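Local coordinates for protein peptidoglycan glycosyltransferase (Atopobium parvulum, PDB 4OVD) that is a penicillin-binding protein, also named D,D-transpeptidase, that joins a dimerisation domain to a transpeptidase domain, at residues A[305-310]-A[458-463]. Numbering follows the deposited sequence.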
ATOM      1  N   GLY A 305     -18.240  -7.414  -9.004  1.00 33.84           N
ATOM      2  CA  GLY A 305     -19.357  -7.502  -9.874  1.00 34.56           C
ATOM      3  C   GLY A 305     -19.017  -8.207 -11.168  1.00 33.71           C
ATOM      4  O   GLY A 305     -19.691  -9.153 -11.616  1.00 37.72           O
ATOM      5  N   VAL A 306     -17.912  -7.807 -11.728  1.00 32.22           N
ATOM      6  CA  VAL A 306     -17.487  -8.358 -12.990  1.00 33.20           C
ATOM      7  C   VAL A 306     -17.126  -9.816 -12.806  1.00 33.82           C
ATOM      8  O   VAL A 306     -17.525 -10.688 -13.572  1.00 37.46           O
ATOM      9  CB  VAL A 306     -16.279  -7.576 -13.523  1.00 33.13           C
ATOM     10  CG1 VAL A 306     -15.650  -8.329 -14.712  1.00 40.43           C
ATOM     11  CG2 VAL A 306     -16.689  -6.173 -13.948  1.00 33.00           C
ATOM     12  N   ASP A 307     -16.404 -10.116 -11.742  1.00 33.17           N
ATOM     13  CA  ASP A 307     -15.996 -11.485 -11.546  1.00 35.42           C
ATOM     14  C   ASP A 307     -17.201 -12.327 -11.259  1.00 39.87           C
ATOM     15  O   ASP A 307     -17.160 -13.508 -11.442  1.00 36.68           O
ATOM     16  CB  ASP A 307     -14.982 -11.657 -10.424  1.00 39.41           C
ATOM     17  CG  ASP A 307     -14.144 -12.948 -10.634  1.00 47.30           C
ATOM     18  OD1 ASP A 307     -13.525 -13.139 -11.751  1.00 44.10           O
ATOM     19  OD2 ASP A 307     -14.130 -13.746  -9.689  1.00 48.62           O
ATOM     20  N   ASN A 308     -18.265 -11.750 -10.732  1.00 38.52           N
ATOM     21  CA  ASN A 308     -19.489 -12.551 -10.526  1.00 36.57           C
ATOM     22  C   ASN A 308     -20.406 -12.530 -11.772  1.00 34.33           C
ATOM     23  O   ASN A 308     -21.511 -13.029 -11.740  1.00 33.98           O
ATOM     24  CB  ASN A 308     -20.232 -12.039  -9.318  1.00 37.02           C
ATOM     25  CG  ASN A 308     -19.723 -12.667  -8.022  1.00 41.61           C
ATOM     26  OD1 ASN A 308     -20.118 -13.731  -7.694  1.00 42.62           O
ATOM     27  ND2 ASN A 308     -18.923 -11.966  -7.282  1.00 43.47           N
ATOM     28  N   ASN A 309     -19.960 -11.873 -12.838  1.00 33.17           N
ATOM     29  CA  ASN A 309     -20.686 -11.831 -14.124  1.00 38.14           C
ATOM     30  C   ASN A 309     -22.038 -11.115 -13.996  1.00 36.95           C
ATOM     31  O   ASN A 309     -23.049 -11.502 -14.575  1.00 37.42           O
ATOM     32  CB  ASN A 309     -20.875 -13.231 -14.717  1.00 41.47           C
ATOM     33  CG  ASN A 309     -19.536 -13.978 -15.017  1.00 45.03           C
ATOM     34  OD1 ASN A 309     -19.415 -15.147 -14.742  1.00 49.19           O
ATOM     35  ND2 ASN A 309     -18.553 -13.293 -15.520  1.00 42.54           N
ATOM     36  N   LEU A 310     -22.010 -10.023 -13.267  1.00 34.73           N
ATOM     37  CA  LEU A 310     -23.190  -9.270 -13.035  1.00 34.52           C
ATOM     38  C   LEU A 310     -23.254  -8.041 -13.907  1.00 31.08           C
ATOM     39  O   LEU A 310     -24.300  -7.412 -13.995  1.00 33.07           O
ATOM     40  CB  LEU A 310     -23.263  -8.864 -11.578  1.00 36.14           C
ATOM     41  CG  LEU A 310     -23.275 -10.045 -10.605  1.00 38.02           C
ATOM     42  CD1 LEU A 310     -23.267  -9.503  -9.197  1.00 39.53           C
ATOM     43  CD2 LEU A 310     -24.431 -10.998 -10.763  1.00 40.57           C
ATOM     44  N   SER A 458      -8.396 -14.047 -14.757  1.00 41.46           N
ATOM     45  CA  SER A 458      -7.561 -13.168 -15.543  1.00 43.34           C
ATOM     46  C   SER A 458      -8.423 -12.312 -16.444  1.00 45.47           C
ATOM     47  O   SER A 458      -8.018 -11.206 -16.805  1.00 41.66           O
ATOM     48  CB  SER A 458      -6.530 -13.951 -16.398  1.00 48.82           C
ATOM     49  OG  SER A 458      -7.176 -14.944 -17.137  1.00 55.61           O
ATOM     50  N   SER A 459      -9.567 -12.840 -16.868  1.00 42.26           N
ATOM     51  CA  SER A 459     -10.458 -12.040 -17.703  1.00 43.61           C
ATOM     52  C   SER A 459     -10.986 -10.841 -16.914  1.00 43.38           C
ATOM     53  O   SER A 459     -11.058  -9.741 -17.455  1.00 36.89           O
ATOM     54  CB  SER A 459     -11.606 -12.849 -18.272  1.00 46.82           C
ATOM     55  OG  SER A 459     -12.359 -13.472 -17.259  1.00 60.61           O
ATOM     56  N   THR A 460     -11.451 -11.059 -15.690  1.00 34.59           N
ATOM     57  CA  THR A 460     -11.907  -9.949 -14.851  1.00 35.53           C
ATOM     58  C   THR A 460     -10.785  -8.936 -14.655  1.00 33.48           C
ATOM     59  O   THR A 460     -11.045  -7.768 -14.776  1.00 36.69           O
ATOM     60  CB  THR A 460     -12.392 -10.495 -13.518  1.00 37.36           C
ATOM     61  OG1 THR A 460     -13.460 -11.412 -13.785  1.00 42.51           O
ATOM     62  CG2 THR A 460     -12.818  -9.402 -12.614  1.00 40.88           C
ATOM     63  N   ALA A 461      -9.554  -9.403 -14.333  1.00 32.24           N
ATOM     64  CA  ALA A 461      -8.400  -8.569 -14.174  1.00 34.02           C
ATOM     65  C   ALA A 461      -8.162  -7.716 -15.394  1.00 37.75           C
ATOM     66  O   ALA A 461      -7.931  -6.532 -15.261  1.00 34.83           O
ATOM     67  CB  ALA A 461      -7.161  -9.351 -13.843  1.00 36.43           C
ATOM     68  N   SER A 462      -8.269  -8.301 -16.573  1.00 35.47           N
ATOM     69  CA  SER A 462      -8.127  -7.570 -17.800  1.00 35.98           C
ATOM     70  C   SER A 462      -9.216  -6.519 -18.013  1.00 35.33           C
ATOM     71  O   SER A 462      -8.929  -5.463 -18.509  1.00 34.62           O
ATOM     72  CB  SER A 462      -8.187  -8.544 -19.006  1.00 42.93           C
ATOM     73  OG  SER A 462      -7.086  -9.400 -18.929  1.00 48.44           O
ATOM     74  N   ALA A 463     -10.473  -6.815 -17.693  1.00 37.16           N
ATOM     75  CA  ALA A 463     -11.539  -5.838 -17.865  1.00 36.28           C
ATOM     76  C   ALA A 463     -11.286  -4.678 -16.861  1.00 37.69           C
ATOM     77  O   ALA A 463     -11.422  -3.537 -17.215  1.00 35.29           O
ATOM     78  CB  ALA A 463     -12.892  -6.487 -17.603  1.00 41.06           C
TER
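Thr460 reaches from the first turn of helix 458-474 to the closing turn of helix 298-307, where Val306 and Asp307 receive it. Both helices belong to the penicillin-binding transpeptidase domain, and helix 298-307 ends here in a Schellman motif: Asn309 N bonds to Val306 O, Leu310 N bonds to Gly305 O, and Asn309 takes positive phi, which asparagine tolerates better than most residues.

From its CB, Thr460 divides its work between two branches. Thr460 CB lies 3.4 Å from Asp307 OD1, with Val306 CG1 a further neighbour. The methyl, Thr460 CG2, placed anti to the backbone N (OG1 at chi1 -59°), packs against Val306 CG1 at 3.7 Å and also comes near Asp307 N, 3.8 Å away. The other branch, Thr460 OG1, donates a hydrogen bond of 2.7 Å to Asp307 OD1, entering by the anti lone pair, on the side away from OD2. Threonine suits the place because a single residue offers a methyl to valine and a hydroxyl to aspartate.

The CB of Asp307 points along the interface and not into it; chi1 of -156°, with CG anti to the backbone N, then swings the carboxylate to Thr460, the two side chains crossing at roughly a right angle. OD1 also accepts from Ser457 N, just ahead of helix 458-474. An anionic oxygen at this N-terminal end would be expected to interact favourably with the helix dipole. Ser457 OG bonds to Thr460 OG1 as well, tying the hydroxyl back to its own helix start.

Val306, buried and beta-branched, supplies the apolar part of the contact. Beside the Thr460 methyl, the Ala463 methyl adds a light apolar touch, Ala463 CB brushing Val306 CG1 at 4.4 Å.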